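Local coordinates for protein glycerol dehydratase (Clostridium butyricum, PDB 1R9D) that probably catalyses the B12-independent dehydration of glycerol by glycyl-radical chemistry, as a lyase of the pyruvate formate-lyase-like family, at residues I209-A214 with P518-S523; L53-I58 with N275-G280; H368-Q373 with T396-G401; Q755-R760 with A766-L771. All coordinates share one frame; numbering follows the deposited sequence.

Contact 1: I209-A214 with P518-S523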
loop_
_atom_site.group_PDB
_atom_site.type_symbol
_atom_site.label_atom_id
_atom_site.label_comp_id
_atom_site.label_asym_id
_atom_site.label_seq_id
_atom_site.Cartn_x
_atom_site.Cartn_y
_atom_site.Cartn_z
ATOM N N ILE A 209 -14.292 -2.207 -14.176
ATOM C CA ILE A 209 -15.224 -1.654 -15.153
ATOM C C ILE A 209 -14.490 -0.909 -16.264
ATOM O O ILE A 209 -14.771 -1.116 -17.448
ATOM C CB ILE A 209 -16.242 -0.718 -14.460
ATOM C CG1 ILE A 209 -17.108 -1.542 -13.502
ATOM C CG2 ILE A 209 -17.110 -0.015 -15.504
ATOM C CD1 ILE A 209 -18.061 -0.729 -12.653
ATOM N N ILE A 210 -13.550 -0.053 -15.880
ATOM C CA ILE A 210 -12.761 0.705 -16.843
ATOM C C ILE A 210 -12.006 -0.256 -17.762
ATOM O O ILE A 210 -11.956 -0.062 -18.983
ATOM C CB ILE A 210 -11.746 1.620 -16.121
ATOM C CG1 ILE A 210 -12.494 2.735 -15.380
ATOM C CG2 ILE A 210 -10.751 2.203 -17.122
ATOM C CD1 ILE A 210 -11.622 3.552 -14.450
ATOM N N SER A 211 -11.427 -1.299 -17.171
ATOM C CA SER A 211 -10.659 -2.279 -17.932
ATOM C C SER A 211 -11.499 -3.042 -18.948
ATOM O O SER A 211 -11.085 -3.224 -20.099
ATOM C CB SER A 211 -9.980 -3.270 -16.979
ATOM O OG SER A 211 -9.052 -2.603 -16.145
ATOM N N CYS A 212 -12.673 -3.497 -18.528
ATOM C CA CYS A 212 -13.551 -4.237 -19.424
ATOM C C CYS A 212 -14.144 -3.334 -20.506
ATOM O O CYS A 212 -14.396 -3.781 -21.628
ATOM C CB CYS A 212 -14.659 -4.927 -18.627
ATOM S SG CYS A 212 -14.060 -6.361 -17.666
ATOM N N GLU A 213 -14.364 -2.065 -20.174
ATOM C CA GLU A 213 -14.902 -1.132 -21.155
ATOM C C GLU A 213 -13.834 -0.893 -22.214
ATOM O O GLU A 213 -14.145 -0.691 -23.389
ATOM C CB GLU A 213 -15.304 0.189 -20.487
ATOM C CG GLU A 213 -16.404 0.026 -19.449
ATOM C CD GLU A 213 -16.865 1.338 -18.842
ATOM O OE1 GLU A 213 -16.004 2.178 -18.490
ATOM O OE2 GLU A 213 -18.095 1.523 -18.701
ATOM N N ALA A 214 -12.572 -0.931 -21.794
ATOM C CA ALA A 214 -11.465 -0.735 -22.721
ATOM C C ALA A 214 -11.377 -1.939 -23.654
ATOM O O ALA A 214 -11.045 -1.796 -24.834
ATOM C CB ALA A 214 -10.154 -0.562 -21.959
ATOM N N PRO A 518 -1.154 -4.499 -9.355
ATOM C CA PRO A 518 -2.330 -5.357 -9.190
ATOM C C PRO A 518 -3.033 -5.297 -10.551
ATOM O O PRO A 518 -3.056 -4.239 -11.183
ATOM C CB PRO A 518 -3.101 -4.666 -8.066
ATOM C CG PRO A 518 -2.754 -3.217 -8.265
ATOM C CD PRO A 518 -1.269 -3.274 -8.545
ATOM N N LEU A 519 -3.587 -6.416 -11.013
ATOM C CA LEU A 519 -4.215 -6.459 -12.336
ATOM C C LEU A 519 -5.742 -6.518 -12.370
ATOM O O LEU A 519 -6.339 -7.555 -12.085
ATOM C CB LEU A 519 -3.643 -7.642 -13.125
ATOM C CG LEU A 519 -2.114 -7.695 -13.224
ATOM C CD1 LEU A 519 -1.719 -8.820 -14.169
ATOM C CD2 LEU A 519 -1.561 -6.369 -13.733
ATOM N N PRO A 520 -6.390 -5.407 -12.764
ATOM C CA PRO A 520 -7.852 -5.292 -12.849
ATOM C C PRO A 520 -8.517 -6.234 -13.854
ATOM O O PRO A 520 -9.476 -6.930 -13.520
ATOM C CB PRO A 520 -8.071 -3.824 -13.243
ATOM C CG PRO A 520 -6.808 -3.142 -12.848
ATOM C CD PRO A 520 -5.749 -4.148 -13.176
ATOM N N PHE A 521 -8.013 -6.256 -15.085
ATOM C CA PHE A 521 -8.614 -7.096 -16.117
ATOM C C PHE A 521 -8.527 -8.594 -15.814
ATOM O O PHE A 521 -9.540 -9.295 -15.797
ATOM C CB PHE A 521 -7.981 -6.797 -17.483
ATOM C CG PHE A 521 -8.631 -7.531 -18.624
ATOM C CD1 PHE A 521 -7.985 -8.598 -19.243
ATOM C CD2 PHE A 521 -9.902 -7.172 -19.063
ATOM C CE1 PHE A 521 -8.595 -9.302 -20.284
ATOM C CE2 PHE A 521 -10.524 -7.867 -20.102
ATOM C CZ PHE A 521 -9.870 -8.935 -20.716
ATOM N N LEU A 522 -7.316 -9.081 -15.574
ATOM C CA LEU A 522 -7.122 -10.495 -15.279
ATOM C C LEU A 522 -7.945 -10.933 -14.061
ATOM O O LEU A 522 -8.602 -11.975 -14.081
ATOM C CB LEU A 522 -5.641 -10.773 -15.016
ATOM C CG LEU A 522 -5.281 -12.247 -14.807
ATOM C CD1 LEU A 522 -5.413 -12.985 -16.130
ATOM C CD2 LEU A 522 -3.859 -12.369 -14.267
ATOM N N SER A 523 -7.912 -10.125 -13.006
ATOM C CA SER A 523 -8.629 -10.449 -11.775
ATOM C C SER A 523 -10.136 -10.596 -11.938
ATOM O O SER A 523 -10.766 -11.399 -11.244
ATOM C CB SER A 523 -8.337 -9.390 -10.706
ATOM O OG SER A 523 -6.959 -9.363 -10.374
#
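The first turn of the short helix 520-524 packs, through P520 and F521, against S211 and C212 on the long helix 197-230. The backbones come nearest at S211 and F521, whose CA atoms are 5.5 Å apart, a spacing that brings S211 CB and OG straight onto the first turn of the short helix. S211 does most of the touching from its helix. Its OG lies 3.3 Å from P520 CB, a polar atom against a methylene, while S211 CB sits 4.1 Å from F521 CB. S211 OG also comes within 3.9 Å of F521 N, but that amide is bonded to E277 OE2 of helix 260-277, and the hydroxyl bonds S207 O one turn back in its own helix. A chi1 of -63° sets OG beside the backbone N of S211, the placement that allows this bond. F521 has CG anti to its backbone N (chi1 -175°), and its ring passes C212, with SG 4.5 Å from F521 CD2 in an oblique approach that is loose packing at most. L519 is the N-cap residue, just ahead of helix 520-524. L519 O accepts from both S523 N, at 3.2 Å, and S523 OG, at 2.6 Å, the two donors arriving from opposite faces of the carbonyl plane. A52 and L55 of helix 47-61 also border the interface, touching S211 and F521 respectively. With the serine hydroxyl satisfied within its own helix and all four touching residues buried, the two helices are joined across this contact by van der Waals packing, without a polar bond between them.

Contact 2: L53-I58 with N275-G280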
loop_
_atom_site.group_PDB
_atom_site.type_symbol
_atom_site.label_atom_id
_atom_site.label_comp_id
_atom_site.label_asym_id
_atom_site.label_seq_id
_atom_site.Cartn_x
_atom_site.Cartn_y
_atom_site.Cartn_z
ATOM N N LEU A 53 -6.360 2.535 -15.992
ATOM C CA LEU A 53 -6.244 3.651 -16.934
ATOM C C LEU A 53 -5.127 3.428 -17.949
ATOM O O LEU A 53 -5.204 3.908 -19.082
ATOM C CB LEU A 53 -6.008 4.956 -16.169
ATOM C CG LEU A 53 -7.177 5.383 -15.276
ATOM C CD1 LEU A 53 -6.745 6.495 -14.339
ATOM C CD2 LEU A 53 -8.345 5.829 -16.148
ATOM N N ALA A 54 -4.090 2.699 -17.546
ATOM C CA ALA A 54 -2.976 2.406 -18.441
ATOM C C ALA A 54 -3.436 1.401 -19.494
ATOM O O ALA A 54 -3.154 1.561 -20.684
ATOM C CB ALA A 54 -1.794 1.846 -17.655
ATOM N N LEU A 55 -4.142 0.358 -19.062
ATOM C CA LEU A 55 -4.640 -0.636 -20.004
ATOM C C LEU A 55 -5.568 0.064 -20.999
ATOM O O LEU A 55 -5.530 -0.209 -22.195
ATOM C CB LEU A 55 -5.393 -1.758 -19.270
ATOM C CG LEU A 55 -5.997 -2.849 -20.163
ATOM C CD1 LEU A 55 -4.900 -3.485 -21.005
ATOM C CD2 LEU A 55 -6.686 -3.908 -19.316
ATOM N N LYS A 56 -6.397 0.972 -20.497
ATOM C CA LYS A 56 -7.320 1.727 -21.347
ATOM C C LYS A 56 -6.549 2.512 -22.410
ATOM O O LYS A 56 -6.871 2.450 -23.599
ATOM C CB LYS A 56 -8.141 2.695 -20.488
ATOM C CG LYS A 56 -9.075 3.624 -21.256
ATOM C CD LYS A 56 -9.839 4.526 -20.283
ATOM C CE LYS A 56 -10.945 5.326 -20.966
ATOM N NZ LYS A 56 -10.424 6.364 -21.896
ATOM N N HIS A 57 -5.523 3.241 -21.977
ATOM C CA HIS A 57 -4.718 4.054 -22.889
ATOM C C HIS A 57 -3.994 3.200 -23.930
ATOM O O HIS A 57 -3.836 3.603 -25.086
ATOM C CB HIS A 57 -3.698 4.871 -22.099
ATOM C CG HIS A 57 -3.051 5.961 -22.896
ATOM N ND1 HIS A 57 -3.773 6.971 -23.494
ATOM C CD2 HIS A 57 -1.751 6.208 -23.181
ATOM C CE1 HIS A 57 -2.945 7.796 -24.111
ATOM N NE2 HIS A 57 -1.713 7.357 -23.936
ATOM N N ILE A 58 -3.545 2.022 -23.509
ATOM C CA ILE A 58 -2.856 1.108 -24.412
ATOM C C ILE A 58 -3.834 0.560 -25.451
ATOM O O ILE A 58 -3.589 0.644 -26.658
ATOM C CB ILE A 58 -2.237 -0.076 -23.629
ATOM C CG1 ILE A 58 -1.093 0.428 -22.750
ATOM C CG2 ILE A 58 -1.764 -1.152 -24.591
ATOM C CD1 ILE A 58 -0.559 -0.608 -21.779
ATOM N N ASN A 275 -2.591 -10.827 -22.437
ATOM C CA ASN A 275 -1.199 -10.670 -22.848
ATOM C C ASN A 275 -0.776 -9.228 -23.138
ATOM O O ASN A 275 0.395 -8.961 -23.423
ATOM C CB ASN A 275 -0.931 -11.556 -24.071
ATOM C CG ASN A 275 -0.755 -13.022 -23.703
ATOM O OD1 ASN A 275 0.346 -13.454 -23.373
ATOM N ND2 ASN A 275 -1.842 -13.786 -23.743
ATOM N N ILE A 276 -1.731 -8.303 -23.085
ATOM C CA ILE A 276 -1.436 -6.890 -23.301
ATOM C C ILE A 276 -1.306 -6.231 -21.924
ATOM O O ILE A 276 -0.465 -5.366 -21.709
ATOM C CB ILE A 276 -2.553 -6.194 -24.115
ATOM C CG1 ILE A 276 -2.629 -6.814 -25.512
ATOM C CG2 ILE A 276 -2.273 -4.695 -24.211
ATOM C CD1 ILE A 276 -3.700 -6.206 -26.408
ATOM N N GLU A 277 -2.132 -6.671 -20.982
ATOM C CA GLU A 277 -2.082 -6.124 -19.633
ATOM C C GLU A 277 -0.773 -6.494 -18.940
ATOM O O GLU A 277 -0.166 -5.671 -18.256
ATOM C CB GLU A 277 -3.267 -6.636 -18.802
ATOM C CG GLU A 277 -3.227 -6.186 -17.347
ATOM C CD GLU A 277 -4.460 -6.614 -16.561
ATOM O OE1 GLU A 277 -4.751 -7.828 -16.520
ATOM O OE2 GLU A 277 -5.133 -5.731 -15.979
ATOM N N SER A 278 -0.334 -7.736 -19.126
ATOM C CA SER A 278 0.898 -8.205 -18.498
ATOM C C SER A 278 1.578 -9.239 -19.381
ATOM O O SER A 278 0.927 -9.869 -20.210
ATOM C CB SER A 278 0.581 -8.831 -17.132
ATOM O OG SER A 278 1.738 -9.415 -16.554
ATOM N N ASN A 279 2.883 -9.417 -19.199
ATOM C CA ASN A 279 3.614 -10.390 -20.002
ATOM C C ASN A 279 3.975 -11.660 -19.237
ATOM O O ASN A 279 4.887 -12.382 -19.622
ATOM C CB ASN A 279 4.875 -9.763 -20.619
ATOM C CG ASN A 279 5.948 -9.448 -19.601
ATOM O OD1 ASN A 279 5.692 -9.372 -18.400
ATOM N ND2 ASN A 279 7.172 -9.246 -20.087
ATOM N N GLY A 280 3.274 -11.931 -18.142
ATOM C CA GLY A 280 3.558 -13.172 -17.444
ATOM C C GLY A 280 3.186 -14.243 -18.454
ATOM O O GLY A 280 2.196 -14.079 -19.180
#
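I58 and I276 make the tightest approach here, methyl to methyl: CG2 of I58 lies 3.6 Å from CG2 of I276, and the two side chains slide past each other in opposite directions. One turn back on helix 47-61, L55 crosses E277 at about a right angle. With CG anti to its backbone N (chi1 178°), L55 lays CD1 against the last turn of helix 260-277, 4.1 Å from E277 CA and 4.3 Å from I276 CG2. Its other methyl, CD2, stands 4.1 Å from E277 OE2 and so borders the carboxylate. The CA atoms of L55 and E277 are 6.1 Å apart. Further out, Y218 of helix 197-230 and L76 of a loop border I276, and R51 gives a weak hydrogen bond to E277 O. The extended chain of E277 carries its carboxylate to the start of helix 520-524, where OE2 accepts from F521 N and OE1 from L522 N. This buried group is therefore gripped at both oxygens by backbone amides, and the helix N terminus would be expected to favour its charged form, while a methyl of L55 borders it on the side of helix 47-61.

Contact 3: H368-Q373 with T396-G401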
loop_
_atom_site.group_PDB
_atom_site.type_symbol
_atom_site.label_atom_id
_atom_site.label_comp_id
_atom_site.label_asym_id
_atom_site.label_seq_id
_atom_site.Cartn_x
_atom_site.Cartn_y
_atom_site.Cartn_z
ATOM N N HIS A 368 -2.377 -30.468 -38.242
ATOM C CA HIS A 368 -2.654 -29.533 -39.332
ATOM C C HIS A 368 -1.672 -28.368 -39.343
ATOM O O HIS A 368 -1.171 -27.973 -40.397
ATOM C CB HIS A 368 -4.071 -28.962 -39.208
ATOM C CG HIS A 368 -5.143 -29.867 -39.727
ATOM N ND1 HIS A 368 -6.464 -29.481 -39.803
ATOM C CD2 HIS A 368 -5.093 -31.135 -40.199
ATOM C CE1 HIS A 368 -7.181 -30.472 -40.301
ATOM N NE2 HIS A 368 -6.373 -31.488 -40.550
ATOM N N VAL A 369 -1.397 -27.831 -38.159
ATOM C CA VAL A 369 -0.517 -26.680 -37.999
ATOM C C VAL A 369 0.960 -27.006 -37.776
ATOM O O VAL A 369 1.834 -26.373 -38.362
ATOM C CB VAL A 369 -1.019 -25.802 -36.831
ATOM C CG1 VAL A 369 -0.118 -24.596 -36.648
ATOM C CG2 VAL A 369 -2.456 -25.368 -37.102
ATOM N N LYS A 370 1.229 -27.980 -36.913
ATOM C CA LYS A 370 2.597 -28.396 -36.605
ATOM C C LYS A 370 3.553 -27.288 -36.149
ATOM O O LYS A 370 4.691 -27.207 -36.611
ATOM C CB LYS A 370 3.202 -29.143 -37.802
ATOM C CG LYS A 370 2.423 -30.393 -38.195
ATOM C CD LYS A 370 3.129 -31.193 -39.287
ATOM C CE LYS A 370 2.322 -32.426 -39.670
ATOM N NZ LYS A 370 3.051 -33.287 -40.650
ATOM N N LEU A 371 3.089 -26.440 -35.237
ATOM C CA LEU A 371 3.910 -25.367 -34.687
ATOM C C LEU A 371 4.120 -25.687 -33.199
ATOM O O LEU A 371 3.451 -26.558 -32.659
ATOM C CB LEU A 371 3.205 -24.012 -34.864
ATOM C CG LEU A 371 3.207 -23.491 -36.310
ATOM C CD1 LEU A 371 2.425 -22.184 -36.416
ATOM C CD2 LEU A 371 4.641 -23.275 -36.756
ATOM N N PRO A 372 5.048 -24.989 -32.522
ATOM C CA PRO A 372 5.331 -25.224 -31.096
ATOM C C PRO A 372 4.147 -25.057 -30.144
ATOM O O PRO A 372 4.021 -25.798 -29.160
ATOM C CB PRO A 372 6.438 -24.220 -30.795
ATOM C CG PRO A 372 7.132 -24.075 -32.114
ATOM C CD PRO A 372 5.973 -23.986 -33.071
ATOM N N GLN A 373 3.295 -24.072 -30.423
ATOM C CA GLN A 373 2.132 -23.801 -29.588
ATOM C C GLN A 373 0.827 -24.217 -30.259
ATOM O O GLN A 373 0.740 -24.289 -31.490
ATOM C CB GLN A 373 2.077 -22.306 -29.246
ATOM C CG GLN A 373 3.234 -21.835 -28.391
ATOM C CD GLN A 373 3.117 -22.326 -26.960
ATOM O OE1 GLN A 373 2.244 -21.882 -26.215
ATOM N NE2 GLN A 373 3.984 -23.257 -26.574
ATOM N N THR A 396 1.542 -38.659 -31.074
ATOM C CA THR A 396 2.918 -38.789 -30.602
ATOM C C THR A 396 3.821 -39.315 -31.722
ATOM O O THR A 396 4.969 -38.901 -31.851
ATOM C CB THR A 396 3.009 -39.761 -29.401
ATOM O OG1 THR A 396 2.298 -39.210 -28.285
ATOM C CG2 THR A 396 4.456 -39.989 -29.008
ATOM N N ARG A 397 3.291 -40.226 -32.530
ATOM C CA ARG A 397 4.067 -40.804 -33.622
ATOM C C ARG A 397 4.472 -39.759 -34.661
ATOM O O ARG A 397 5.423 -39.965 -35.414
ATOM C CB ARG A 397 3.279 -41.938 -34.287
ATOM C CG ARG A 397 4.049 -42.670 -35.378
ATOM C CD ARG A 397 3.429 -44.027 -35.681
ATOM N NE ARG A 397 2.075 -43.923 -36.211
ATOM C CZ ARG A 397 1.266 -44.962 -36.400
ATOM N NH1 ARG A 397 1.677 -46.190 -36.099
ATOM N NH2 ARG A 397 0.045 -44.773 -36.883
ATOM N N GLU A 398 3.767 -38.632 -34.693
ATOM C CA GLU A 398 4.090 -37.572 -35.648
ATOM C C GLU A 398 5.441 -36.916 -35.355
ATOM O O GLU A 398 6.016 -36.249 -36.216
ATOM C CB GLU A 398 2.984 -36.513 -35.659
ATOM C CG GLU A 398 1.665 -36.995 -36.261
ATOM C CD GLU A 398 1.784 -37.348 -37.736
ATOM O OE1 GLU A 398 2.295 -36.508 -38.510
ATOM O OE2 GLU A 398 1.361 -38.462 -38.123
ATOM N N GLY A 399 5.943 -37.091 -34.134
ATOM C CA GLY A 399 7.234 -36.530 -33.778
ATOM C C GLY A 399 7.293 -35.054 -33.416
ATOM O O GLY A 399 8.344 -34.427 -33.544
ATOM N N LEU A 400 6.179 -34.498 -32.954
ATOM C CA LEU A 400 6.129 -33.091 -32.574
ATOM C C LEU A 400 6.379 -32.939 -31.074
ATOM O O LEU A 400 6.495 -31.822 -30.564
ATOM C CB LEU A 400 4.758 -32.508 -32.921
ATOM C CG LEU A 400 4.296 -32.687 -34.369
ATOM C CD1 LEU A 400 2.850 -32.238 -34.498
ATOM C CD2 LEU A 400 5.200 -31.891 -35.305
ATOM N N GLY A 401 6.464 -34.066 -30.374
ATOM C CA GLY A 401 6.683 -34.029 -28.940
ATOM C C GLY A 401 5.354 -33.950 -28.209
ATOM O O GLY A 401 5.306 -33.916 -26.976
HETATM O O HOH W 1 1.515 -35.723 -41.063
#
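K370 and E398 meet because one side chain runs straight and the other folds. K370 turns CG beside its backbone N (chi1 -60°) and is extended from there to NZ, whereas E398 bends at chi2 (-64°). The two cross at about a right angle, and K370 NZ ends 3.9 Å from E398 OE1, a long salt bridge. A water closes the gap: it accepts from K370 NZ at 2.9 Å and donates to E398 OE1 at 2.8 Å, so the water supplies the hydrogen-bonded link and the direct pairing is long. Lower on the lysine chain, L400 CD1 rests 4.2 Å from K370 CG, again crossing at about a right angle, and packs against the start of the aliphatic chain. The contact joins two helix-to-strand turns of consecutive beta-alpha-beta units. Helix 357-369 leads into strand 375-380, and helix 386-397 is the crossover from that strand to its parallel neighbour 404-407, consistent with the half-barrel of pyruvate formate-lyase-like enzymes. K370, with a positive phi of 54°, is the first residue past the first helix. After the second, G399 also has positive phi, and G399 N bonds T396 O at 3.1 Å. Helix 11-22 borders the 368-373 turn, where K17 touches K370 and L371. H368, just ahead of the turn, bonds D312 through ND1 and S7 through NE2, and L400 O accepts the hydroxyl of S765.

Contact 4: Q755-R760 with A766-L771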
loop_
_atom_site.group_PDB
_atom_site.type_symbol
_atom_site.label_atom_id
_atom_site.label_comp_id
_atom_site.label_asym_id
_atom_site.label_seq_id
_atom_site.Cartn_x
_atom_site.Cartn_y
_atom_site.Cartn_z
ATOM N N GLN A 755 13.537 -25.332 -41.131
ATOM C CA GLN A 755 12.786 -24.312 -40.402
ATOM C C GLN A 755 11.534 -24.819 -39.686
ATOM O O GLN A 755 11.151 -24.279 -38.646
ATOM C CB GLN A 755 12.399 -23.172 -41.347
ATOM C CG GLN A 755 13.549 -22.247 -41.690
ATOM C CD GLN A 755 13.144 -21.154 -42.655
ATOM O OE1 GLN A 755 12.187 -20.409 -42.409
ATOM N NE2 GLN A 755 13.872 -21.049 -43.764
ATOM N N ASP A 756 10.902 -25.852 -40.230
ATOM C CA ASP A 756 9.679 -26.382 -39.637
ATOM C C ASP A 756 9.886 -27.550 -38.672
ATOM O O ASP A 756 8.918 -28.145 -38.206
ATOM C CB ASP A 756 8.717 -26.808 -40.747
ATOM C CG ASP A 756 9.135 -28.105 -41.411
ATOM O OD1 ASP A 756 10.348 -28.288 -41.653
ATOM O OD2 ASP A 756 8.250 -28.939 -41.696
ATOM N N LEU A 757 11.139 -27.878 -38.374
ATOM C CA LEU A 757 11.434 -28.988 -37.467
ATOM C C LEU A 757 11.090 -28.627 -36.023
ATOM O O LEU A 757 11.644 -27.683 -35.468
ATOM C CB LEU A 757 12.916 -29.370 -37.557
ATOM C CG LEU A 757 13.389 -30.449 -36.572
ATOM C CD1 LEU A 757 12.684 -31.761 -36.865
ATOM C CD2 LEU A 757 14.895 -30.617 -36.680
ATOM N N ILE A 758 10.177 -29.391 -35.426
ATOM C CA ILE A 758 9.754 -29.163 -34.044
ATOM C C ILE A 758 10.299 -30.268 -33.147
ATOM O O ILE A 758 10.338 -31.430 -33.547
ATOM C CB ILE A 758 8.217 -29.180 -33.905
ATOM C CG1 ILE A 758 7.582 -28.204 -34.900
ATOM C CG2 ILE A 758 7.823 -28.804 -32.471
ATOM C CD1 ILE A 758 8.010 -26.764 -34.701
ATOM N N VAL A 759 10.706 -29.904 -31.934
ATOM C CA VAL A 759 11.233 -30.878 -30.985
ATOM C C VAL A 759 10.741 -30.583 -29.568
ATOM O O VAL A 759 10.456 -29.438 -29.220
ATOM C CB VAL A 759 12.778 -30.872 -30.969
ATOM C CG1 VAL A 759 13.288 -29.537 -30.458
ATOM C CG2 VAL A 759 13.297 -31.998 -30.098
ATOM N N ARG A 760 10.647 -31.626 -28.754
ATOM C CA ARG A 760 10.208 -31.472 -27.374
ATOM C C ARG A 760 11.411 -31.141 -26.498
ATOM O O ARG A 760 12.425 -31.841 -26.542
ATOM C CB ARG A 760 9.581 -32.776 -26.876
ATOM C CG ARG A 760 8.813 -32.633 -25.586
ATOM C CD ARG A 760 7.620 -31.726 -25.810
ATOM N NE ARG A 760 6.741 -31.682 -24.655
ATOM C CZ ARG A 760 5.594 -31.016 -24.619
ATOM N NH1 ARG A 760 5.186 -30.330 -25.680
ATOM N NH2 ARG A 760 4.851 -31.045 -23.525
ATOM N N ALA A 766 9.501 -26.867 -29.277
ATOM C CA ALA A 766 10.086 -25.662 -29.842
ATOM C C ALA A 766 10.629 -25.898 -31.234
ATOM O O ALA A 766 10.853 -27.035 -31.644
ATOM C CB ALA A 766 11.210 -25.155 -28.944
ATOM N N GLN A 767 10.820 -24.801 -31.958
ATOM C CA GLN A 767 11.396 -24.853 -33.290
ATOM C C GLN A 767 12.865 -25.127 -32.999
ATOM O O GLN A 767 13.571 -24.281 -32.440
ATOM C CB GLN A 767 11.221 -23.499 -33.981
ATOM C CG GLN A 767 11.966 -23.348 -35.295
ATOM C CD GLN A 767 11.785 -21.964 -35.894
ATOM O OE1 GLN A 767 11.782 -20.963 -35.173
ATOM N NE2 GLN A 767 11.645 -21.896 -37.216
ATOM N N PHE A 768 13.316 -26.325 -33.356
ATOM C CA PHE A 768 14.686 -26.734 -33.094
ATOM C C PHE A 768 15.764 -25.692 -33.406
ATOM O O PHE A 768 16.650 -25.453 -32.584
ATOM C CB PHE A 768 14.989 -28.033 -33.849
ATOM C CG PHE A 768 16.309 -28.650 -33.489
ATOM C CD1 PHE A 768 16.496 -29.248 -32.245
ATOM C CD2 PHE A 768 17.375 -28.614 -34.383
ATOM C CE1 PHE A 768 17.727 -29.806 -31.898
ATOM C CE2 PHE A 768 18.608 -29.168 -34.045
ATOM C CZ PHE A 768 18.784 -29.764 -32.800
ATOM N N ILE A 769 15.692 -25.063 -34.579
ATOM C CA ILE A 769 16.708 -24.083 -34.956
ATOM C C ILE A 769 16.673 -22.771 -34.175
ATOM O O ILE A 769 17.555 -21.927 -34.348
ATOM C CB ILE A 769 16.661 -23.756 -36.480
ATOM C CG1 ILE A 769 15.343 -23.071 -36.841
ATOM C CG2 ILE A 769 16.839 -25.036 -37.287
ATOM C CD1 ILE A 769 15.296 -22.558 -38.277
ATOM N N SER A 770 15.671 -22.588 -33.318
ATOM C CA SER A 770 15.583 -21.360 -32.527
ATOM C C SER A 770 16.290 -21.543 -31.189
ATOM O O SER A 770 16.516 -20.580 -30.456
ATOM C CB SER A 770 14.118 -20.969 -32.281
ATOM O OG SER A 770 13.497 -21.828 -31.331
ATOM N N LEU A 771 16.649 -22.787 -30.884
ATOM C CA LEU A 771 17.318 -23.124 -29.629
ATOM C C LEU A 771 18.828 -22.942 -29.662
ATOM O O LEU A 771 19.469 -23.192 -30.682
ATOM C CB LEU A 771 17.025 -24.581 -29.266
ATOM C CG LEU A 771 15.581 -24.987 -29.002
ATOM C CD1 LEU A 771 15.497 -26.508 -28.902
ATOM C CD2 LEU A 771 15.102 -24.337 -27.712
HETATM O O HOH W 2 13.618 -26.012 -36.591
#
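L757 and F768 lie side by side and point the same way, with CD2 of L757 3.8 Å from F768 CB and oblique to the aromatic ring. V759 meets that ring differently: its CG1 stands at the edge, in the ring plane, 3.7 Å from CD1 of F768. A chi1 of 65° puts CG1 between the backbone N and carbonyl carbon of V759, the position from which it also reaches L771 CD1. The polar counterpart is Q767. Its chain is extended, and NE2 donates to Q755 O at 2.8 Å with an N-H...O angle of 163°; the donor lies in the carbonyl plane on a lone pair. OE1 of the same amide takes R81, so both ends of Q767 are held and the flat group is fixed in rotation. Beside it I769 CD1 packs 3.8 Å from Q755 CG. The backbone between them is a beta hairpin: V759 and A766, on one face, form an antiparallel hydrogen-bonded pair (V759 N to A766 O 2.9 Å, A766 N to V759 O 2.7 Å), and I758 with Q767, on the other, the adjoining non-hydrogen-bonded pair. L757 O receives both F768 N, at 3.0 Å, and a water that also accepts from I769 N. The hairpin loop carries G763, predicted to hold the glycyl radical, which is not present in this structure; the A766 side chain is about 12 Å from bound glycerol. Helix 741-749 borders L757 and F768 through A747, helix 773-781 borders V759 and L771 through I779, and P372 touches I758.

Overall arrangement
From the N terminus, helix 47-61 meets the end of helix 260-277 in contact 2, closing a loop of some 220 residues; helix 197-230, inside that loop, opens contact 1, which closes only at 518-523, so contacts 1 and 2 cross along the chain. They also meet in space, their centres 9 Å apart, uniting four helices. Contact 3 is a short local loop within the span of contact 1, yet its nearest atoms are about 15 Å from it. Contact 4 follows in series as a tight hairpin in the glycine-radical region and packs on contact 3, centres 10 Å apart, with K370 O and L400 O against I758.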